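Local coordinates for glutathione S-transferase (Ceriporiopsis subvermispora, PDB 6J3F), which binds glutathione and probably transfers it to electrophilic substrates, perhaps cleaving ether bonds as related LigE-type etherases do, at residues 6-11 with 39-44; 45-50 with 140-145. All coordinates share one frame; numbering follows the deposited sequence.

Contact 1: residues 6-11 with 39-44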
loop_
_atom_site.group_PDB
_atom_site.type_symbol
_atom_site.label_atom_id
_atom_site.label_comp_id
_atom_site.label_asym_id
_atom_site.label_seq_id
_atom_site.Cartn_x
_atom_site.Cartn_y
_atom_site.Cartn_z
ATOM N N GLN A 6 28.156 -12.757 3.206
ATOM C CA GLN A 6 28.486 -12.266 1.876
ATOM C C GLN A 6 27.255 -11.614 1.265
ATOM O O GLN A 6 26.197 -12.246 1.141
ATOM C CB GLN A 6 29.021 -13.387 0.993
ATOM C CG GLN A 6 30.369 -13.841 1.481
ATOM C CD GLN A 6 30.473 -15.323 1.468
ATOM O OE1 GLN A 6 30.193 -15.957 0.443
ATOM N NE2 GLN A 6 30.859 -15.908 2.609
ATOM N N PHE A 7 27.412 -10.354 0.887
ATOM C CA PHE A 7 26.342 -9.503 0.399
ATOM C C PHE A 7 26.612 -9.210 -1.071
ATOM O O PHE A 7 27.634 -8.604 -1.407
ATOM C CB PHE A 7 26.290 -8.229 1.243
ATOM C CG PHE A 7 25.418 -7.154 0.687
ATOM C CD1 PHE A 7 24.086 -7.403 0.394
ATOM C CD2 PHE A 7 25.919 -5.876 0.499
ATOM C CE1 PHE A 7 23.274 -6.403 -0.105
ATOM C CE2 PHE A 7 25.118 -4.866 0.001
ATOM C CZ PHE A 7 23.792 -5.128 -0.306
ATOM N N TYR A 8 25.702 -9.645 -1.940
ATOM C CA TYR A 8 25.878 -9.544 -3.385
ATOM C C TYR A 8 25.221 -8.263 -3.887
ATOM O O TYR A 8 24.020 -8.056 -3.668
ATOM C CB TYR A 8 25.293 -10.779 -4.069
ATOM C CG TYR A 8 26.010 -12.049 -3.651
ATOM C CD1 TYR A 8 25.841 -12.592 -2.379
ATOM C CD2 TYR A 8 26.874 -12.699 -4.521
ATOM C CE1 TYR A 8 26.523 -13.756 -1.990
ATOM C CE2 TYR A 8 27.528 -13.865 -4.154
ATOM C CZ TYR A 8 27.379 -14.373 -2.886
ATOM O OH TYR A 8 28.058 -15.520 -2.536
ATOM N N ASP A 9 26.011 -7.411 -4.552
ATOM C CA ASP A 9 25.618 -6.067 -4.971
ATOM C C ASP A 9 25.994 -5.901 -6.439
ATOM O O ASP A 9 26.739 -6.711 -7.003
ATOM C CB ASP A 9 26.304 -4.983 -4.103
ATOM C CG ASP A 9 25.504 -3.655 -4.008
ATOM O OD1 ASP A 9 24.687 -3.344 -4.894
ATOM O OD2 ASP A 9 25.722 -2.888 -3.043
ATOM N N ILE A 10 25.473 -4.845 -7.057
ATOM C CA ILE A 10 25.751 -4.483 -8.443
ATOM C C ILE A 10 26.605 -3.217 -8.443
ATOM O O ILE A 10 26.160 -2.175 -7.943
ATOM C CB ILE A 10 24.457 -4.259 -9.241
ATOM C CG1 ILE A 10 23.488 -5.418 -9.043
ATOM C CG2 ILE A 10 24.776 -4.038 -10.697
ATOM C CD1 ILE A 10 22.182 -5.255 -9.790
ATOM N N PRO A 11 27.804 -3.242 -9.010
ATOM C CA PRO A 11 28.636 -2.036 -9.038
ATOM C C PRO A 11 28.192 -1.051 -10.108
ATOM O O PRO A 11 27.694 -1.430 -11.175
ATOM C CB PRO A 11 30.021 -2.590 -9.374
ATOM C CG PRO A 11 29.683 -3.701 -10.329
ATOM C CD PRO A 11 28.447 -4.357 -9.723
ATOM N N LYS A 39 30.688 -8.756 3.810
ATOM C CA LYS A 39 31.630 -8.467 2.742
ATOM C C LYS A 39 30.827 -8.319 1.457
ATOM O O LYS A 39 30.072 -9.223 1.088
ATOM C CB LYS A 39 32.669 -9.594 2.647
ATOM C CG LYS A 39 33.625 -9.522 1.475
ATOM C CD LYS A 39 33.990 -10.933 1.005
ATOM C CE LYS A 39 35.107 -10.936 -0.035
ATOM N NZ LYS A 39 36.330 -11.629 0.466
ATOM N N THR A 40 30.945 -7.176 0.796
ATOM C CA THR A 40 30.293 -7.025 -0.498
ATOM C C THR A 40 31.072 -7.798 -1.562
ATOM O O THR A 40 32.305 -7.846 -1.537
ATOM C CB THR A 40 30.192 -5.549 -0.891
ATOM O OG1 THR A 40 29.533 -4.805 0.148
ATOM C CG2 THR A 40 29.411 -5.389 -2.204
ATOM N N ILE A 41 30.356 -8.444 -2.480
ATOM C CA ILE A 41 30.984 -8.972 -3.684
ATOM C C ILE A 41 30.155 -8.546 -4.893
ATOM O O ILE A 41 28.941 -8.775 -4.937
ATOM C CB ILE A 41 31.207 -10.501 -3.616
ATOM C CG1 ILE A 41 30.014 -11.328 -4.004
ATOM C CG2 ILE A 41 31.572 -10.976 -2.195
ATOM C CD1 ILE A 41 30.354 -12.749 -3.736
ATOM N N TRP A 42 30.814 -7.898 -5.855
ATOM C CA TRP A 42 30.155 -7.162 -6.925
ATOM C C TRP A 42 29.856 -8.058 -8.119
ATOM O O TRP A 42 30.730 -8.786 -8.592
ATOM C CB TRP A 42 31.024 -5.988 -7.368
ATOM C CG TRP A 42 31.384 -5.079 -6.246
ATOM C CD1 TRP A 42 32.553 -5.072 -5.547
ATOM C CD2 TRP A 42 30.569 -4.037 -5.680
ATOM N NE1 TRP A 42 32.519 -4.094 -4.578
ATOM C CE2 TRP A 42 31.313 -3.445 -4.638
ATOM C CE3 TRP A 42 29.286 -3.550 -5.951
ATOM C CZ2 TRP A 42 30.817 -2.383 -3.869
ATOM C CZ3 TRP A 42 28.793 -2.493 -5.179
ATOM C CH2 TRP A 42 29.561 -1.924 -4.156
ATOM N N VAL A 43 28.629 -7.972 -8.622
ATOM C CA VAL A 43 28.158 -8.775 -9.744
ATOM C C VAL A 43 27.529 -7.843 -10.772
ATOM O O VAL A 43 26.666 -7.022 -10.425
ATOM C CB VAL A 43 27.123 -9.821 -9.295
ATOM C CG1 VAL A 43 26.781 -10.734 -10.437
ATOM C CG2 VAL A 43 27.602 -10.580 -8.059
ATOM N N GLU A 44 27.951 -7.970 -12.029
ATOM C CA GLU A 44 27.301 -7.256 -13.116
ATOM C C GLU A 44 25.943 -7.886 -13.393
ATOM O O GLU A 44 25.724 -9.073 -13.125
ATOM C CB GLU A 44 28.171 -7.287 -14.385
ATOM C CG GLU A 44 29.627 -6.851 -14.181
ATOM C CD GLU A 44 29.804 -5.334 -14.088
ATOM O OE1 GLU A 44 28.868 -4.589 -14.461
ATOM O OE2 GLU A 44 30.884 -4.882 -13.647
HETATM O O HOH W 1 27.876 -2.265 -13.607
#
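Pro11 CB rests beside the six-membered ring of Trp42, and here, at the C-terminal end of the paired strands, the packing is tight. CE3 of the indole lies 3.6 Å from Pro11 CB, and the next corner of the ring, CZ3, comes 3.7 Å from Asp9 CG, with carboxylate and indole planes only 24° apart. Thr40 sends its CG2 methyl over the centre of one indole face, 3.6 Å above the plane. Asp9 has its carboxylate swung anti to the backbone N (chi1 -153°), beside the indole; OD1 takes the N-H of Ile10 on its anti side at 2.7 Å, and is also bonded to Thr24, while OD2 makes a salt bridge to Arg28. Between the side chains runs a regular parallel pairing: the N-H groups of Phe7 and Asp9 donate to Lys39 and Ile41, and their C=O groups accept from Ile41 and Val43. Between these two segments it runs from a nearly straight bond of 2.9 Å, Phe7 N to Lys39 O, to one of 2.8 Å, Val43 N to Asp9 O. With helix 22-34 as the crossover, these strands form the first beta-alpha-beta unit of the thioredoxin-like N-terminal domain. On the opposite face of the sheet Tyr8 and Ile41 sit next to each other, and Tyr8 and Val43 pack on Val51 of helix 48-55. The other end is looser: Gln6 and Lys39 meet through backbone alone, and the lysine chain leads away into solvent. Beyond the strands, one water donates to Pro11 O and, at 2.7 Å, to Glu44 OE1, an oxygen also hydrogen-bonded to Ser143.

Contact 2: residues 45-50 with 140-145; sequences YPDIAS and NPRSEE. With GSH (glutathione), chain C; EDO (1,2-ethanediol), chain D.
The guanidinium of Arg142 has Pro46 CG over one face, 3.6 Å from NH2, and the carboxylate of Asp47 at its edge. The Tyr45 ring is met around its rim: Ser143 OG lies near its plane beside CD1, glutathione O31 is 3.5 Å from CE2, and O2 of an ethanediol, probably from the crystallisation liquor, accepts a 2.5 Å hydrogen bond from the phenol OH. The salt bridge is end-on, one terminal nitrogen to each oxygen. NH1 reaches the syn lone pair of Asp47 OD2 at 3.0 Å, and NH2 meets OD1 on its syn side at 3.2 Å, 25° out of the carboxylate plane. Carboxylate and guanidinium are thus slightly twisted, by 29°, and a bend at chi3 (52°) turns the arginine tip back toward the aspartate. Were Asp47 replaced by an alanine, the Arg142 guanidinium would probably lose its charged mate and be freer to turn off the Pro46 ring. Deeper in, the backbone N of Tyr45 donates to Ser143 OG at 2.9 Å; that buried hydroxyl is also bonded to Glu44, so it ties residues just ahead of helix 48-55 to the first turn of helix 141-154. Ile48 takes no part in the contact with 140-145 but reaches glutathione, with CD1 3.5 Å from O2. Tyr45 and Ile48 thus lie close to the glycyl part of glutathione; Arg151 is one of the residues that bind the ligand. In this GST architecture the contact joins the thioredoxin-like domain, just ahead of helix 48-55, to the start of helix 141-154 of the helical domain, with Phe146 packed against Tyr45 and Pro46, and Phe147 set edge-to-face to the Tyr45 ring.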
loop_
_atom_site.group_PDB
_atom_site.type_symbol
_atom_site.label_atom_id
_atom_site.label_comp_id
_atom_site.label_asym_id
_atom_site.label_seq_id
_atom_site.Cartn_x
_atom_site.Cartn_y
_atom_site.Cartn_z
ATOM N N TYR A 45 25.025 -7.078 -13.928
ATOM C CA TYR A 45 23.678 -7.519 -14.269
ATOM C C TYR A 45 23.681 -8.848 -15.013
ATOM O O TYR A 45 23.072 -9.810 -14.525
ATOM C CB TYR A 45 22.938 -6.469 -15.101
ATOM C CG TYR A 45 22.095 -5.474 -14.315
ATOM C CD1 TYR A 45 22.658 -4.320 -13.789
ATOM C CD2 TYR A 45 20.731 -5.675 -14.136
ATOM C CE1 TYR A 45 21.890 -3.402 -13.082
ATOM C CE2 TYR A 45 19.946 -4.761 -13.433
ATOM C CZ TYR A 45 20.532 -3.629 -12.908
ATOM O OH TYR A 45 19.773 -2.712 -12.222
ATOM N N PRO A 46 24.359 -8.980 -16.161
ATOM C CA PRO A 46 24.230 -10.230 -16.927
ATOM C C PRO A 46 24.693 -11.478 -16.172
ATOM O O PRO A 46 24.365 -12.588 -16.605
ATOM C CB PRO A 46 25.104 -9.969 -18.157
ATOM C CG PRO A 46 26.142 -9.018 -17.655
ATOM C CD PRO A 46 25.406 -8.109 -16.745
ATOM N N ASP A 47 25.426 -11.332 -15.064
ATOM C CA ASP A 47 25.900 -12.455 -14.260
ATOM C C ASP A 47 25.009 -12.758 -13.052
ATOM O O ASP A 47 25.271 -13.728 -12.330
ATOM C CB ASP A 47 27.331 -12.192 -13.765
ATOM C CG ASP A 47 28.284 -11.796 -14.874
ATOM O OD1 ASP A 47 28.217 -12.401 -15.978
ATOM O OD2 ASP A 47 29.102 -10.872 -14.623
ATOM N N ILE A 48 23.979 -11.952 -12.799
ATOM C CA ILE A 48 23.168 -12.156 -11.602
ATOM C C ILE A 48 22.538 -13.541 -11.608
ATOM O O ILE A 48 22.648 -14.290 -10.633
ATOM C CB ILE A 48 22.094 -11.063 -11.479
ATOM C CG1 ILE A 48 22.727 -9.708 -11.140
ATOM C CG2 ILE A 48 21.059 -11.500 -10.473
ATOM C CD1 ILE A 48 21.732 -8.573 -11.164
ATOM N N ALA A 49 21.854 -13.903 -12.697
ATOM C CA ALA A 49 21.197 -15.205 -12.729
ATOM C C ALA A 49 22.215 -16.329 -12.578
ATOM O O ALA A 49 21.973 -17.304 -11.860
ATOM C CB ALA A 49 20.393 -15.369 -14.018
ATOM N N SER A 50 23.379 -16.192 -13.212
ATOM C CA SER A 50 24.363 -17.268 -13.134
ATOM C C SER A 50 24.909 -17.415 -11.713
ATOM O O SER A 50 25.083 -18.535 -11.228
ATOM C CB SER A 50 25.477 -17.031 -14.172
ATOM O OG SER A 50 26.748 -16.860 -13.564
ATOM N N ASN A 140 28.879 -0.210 -15.728
ATOM C CA ASN A 140 29.989 -0.791 -16.480
ATOM C C ASN A 140 29.460 -1.437 -17.760
ATOM O O ASN A 140 28.325 -1.922 -17.784
ATOM C CB ASN A 140 30.726 -1.840 -15.638
ATOM C CG ASN A 140 31.345 -1.260 -14.375
ATOM O OD1 ASN A 140 31.791 -0.109 -14.355
ATOM N ND2 ASN A 140 31.383 -2.065 -13.313
ATOM N N PRO A 141 30.271 -1.476 -18.834
ATOM C CA PRO A 141 29.714 -1.801 -20.168
ATOM C C PRO A 141 29.031 -3.161 -20.266
ATOM O O PRO A 141 28.011 -3.285 -20.962
ATOM C CB PRO A 141 30.943 -1.712 -21.089
ATOM C CG PRO A 141 31.880 -0.785 -20.386
ATOM C CD PRO A 141 31.682 -1.058 -18.909
ATOM N N ARG A 142 29.559 -4.193 -19.601
ATOM C CA ARG A 142 28.866 -5.483 -19.590
ATOM C C ARG A 142 27.442 -5.343 -19.046
ATOM O O ARG A 142 26.505 -5.964 -19.568
ATOM C CB ARG A 142 29.674 -6.505 -18.783
ATOM C CG ARG A 142 31.009 -6.872 -19.448
ATOM C CD ARG A 142 31.479 -8.288 -19.119
ATOM N NE ARG A 142 30.455 -9.302 -19.379
ATOM C CZ ARG A 142 29.918 -10.079 -18.439
ATOM N NH1 ARG A 142 30.323 -9.972 -17.179
ATOM N NH2 ARG A 142 28.988 -10.971 -18.765
ATOM N N SER A 143 27.253 -4.503 -18.017
ATOM C CA SER A 143 25.922 -4.281 -17.458
ATOM C C SER A 143 25.082 -3.347 -18.325
ATOM O O SER A 143 23.880 -3.584 -18.493
ATOM C CB SER A 143 26.031 -3.732 -16.032
ATOM O OG SER A 143 26.327 -4.766 -15.113
ATOM N N GLU A 144 25.689 -2.280 -18.872
ATOM C CA GLU A 144 24.966 -1.367 -19.763
ATOM C C GLU A 144 24.336 -2.107 -20.935
ATOM O O GLU A 144 23.204 -1.801 -21.338
ATOM C CB GLU A 144 25.906 -0.283 -20.289
ATOM C CG GLU A 144 25.216 0.888 -20.979
ATOM C CD GLU A 144 24.732 0.607 -22.408
ATOM O OE1 GLU A 144 23.817 1.331 -22.876
ATOM O OE2 GLU A 144 25.269 -0.311 -23.073
ATOM N N GLU A 145 25.072 -3.049 -21.533
ATOM C CA GLU A 145 24.506 -3.803 -22.645
ATOM C C GLU A 145 23.239 -4.519 -22.202
ATOM O O GLU A 145 22.183 -4.389 -22.832
ATOM C CB GLU A 145 25.536 -4.795 -23.203
ATOM C CG GLU A 145 25.022 -5.649 -24.371
ATOM C CD GLU A 145 24.093 -6.797 -23.927
ATOM O OE1 GLU A 145 23.032 -6.989 -24.577
ATOM O OE2 GLU A 145 24.413 -7.488 -22.917
HETATM N N1 GSH C . 11.910 -7.351 -4.748
HETATM C CA1 GSH C . 13.350 -7.331 -4.911
HETATM C C1 GSH C . 14.010 -6.817 -3.652
HETATM O O11 GSH C . 15.109 -7.311 -3.292
HETATM O O12 GSH C . 13.431 -5.920 -2.992
HETATM C CB1 GSH C . 13.714 -6.496 -6.139
HETATM C CG1 GSH C . 15.207 -6.596 -6.411
HETATM C CD1 GSH C . 15.597 -6.068 -7.776
HETATM O OE1 GSH C . 14.754 -5.868 -8.637
HETATM N N2 GSH C . 16.899 -5.857 -7.944
HETATM C CA2 GSH C . 17.475 -5.455 -9.215
HETATM C C2 GSH C . 18.012 -6.618 -10.013
HETATM O O2 GSH C . 18.844 -7.364 -9.525
HETATM C CB2 GSH C . 18.595 -4.448 -8.968
HETATM S SG2 GSH C . 17.960 -2.839 -8.423
HETATM N N3 GSH C . 17.544 -6.789 -11.250
HETATM C CA3 GSH C . 18.025 -7.856 -12.112
HETATM C C3 GSH C . 17.663 -7.678 -13.575
HETATM O O31 GSH C . 17.018 -6.659 -13.934
HETATM O O32 GSH C . 18.028 -8.566 -14.385
HETATM C C1 EDO D . 15.890 -0.475 -10.910
HETATM O O1 EDO D . 14.499 -0.271 -10.649
HETATM C C2 EDO D . 16.085 -1.946 -11.226
HETATM O O2 EDO D . 17.484 -2.260 -11.223
#

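In the fold
From the N terminus, strand 5-9 runs into a loop, helix 22-34 and strand 38-42, and contact 1 closes that beta-alpha-beta excursion. The chain moves straight on into 45-50, where contact 2 opens; its partner comes 90 residues later, after helix 48-55, the rest of the sheet, helix 86-96 and helix 109-136. The two contacts are therefore in series, neither nested nor crossed. Contact 1 works within the N-terminal domain, whereas contact 2 ties that domain to the helical one. They touch at Glu44, whose carboxylate probably bonds Asn140, and through Ile10 packing on Tyr45 and Ile48 beside the glutathione site.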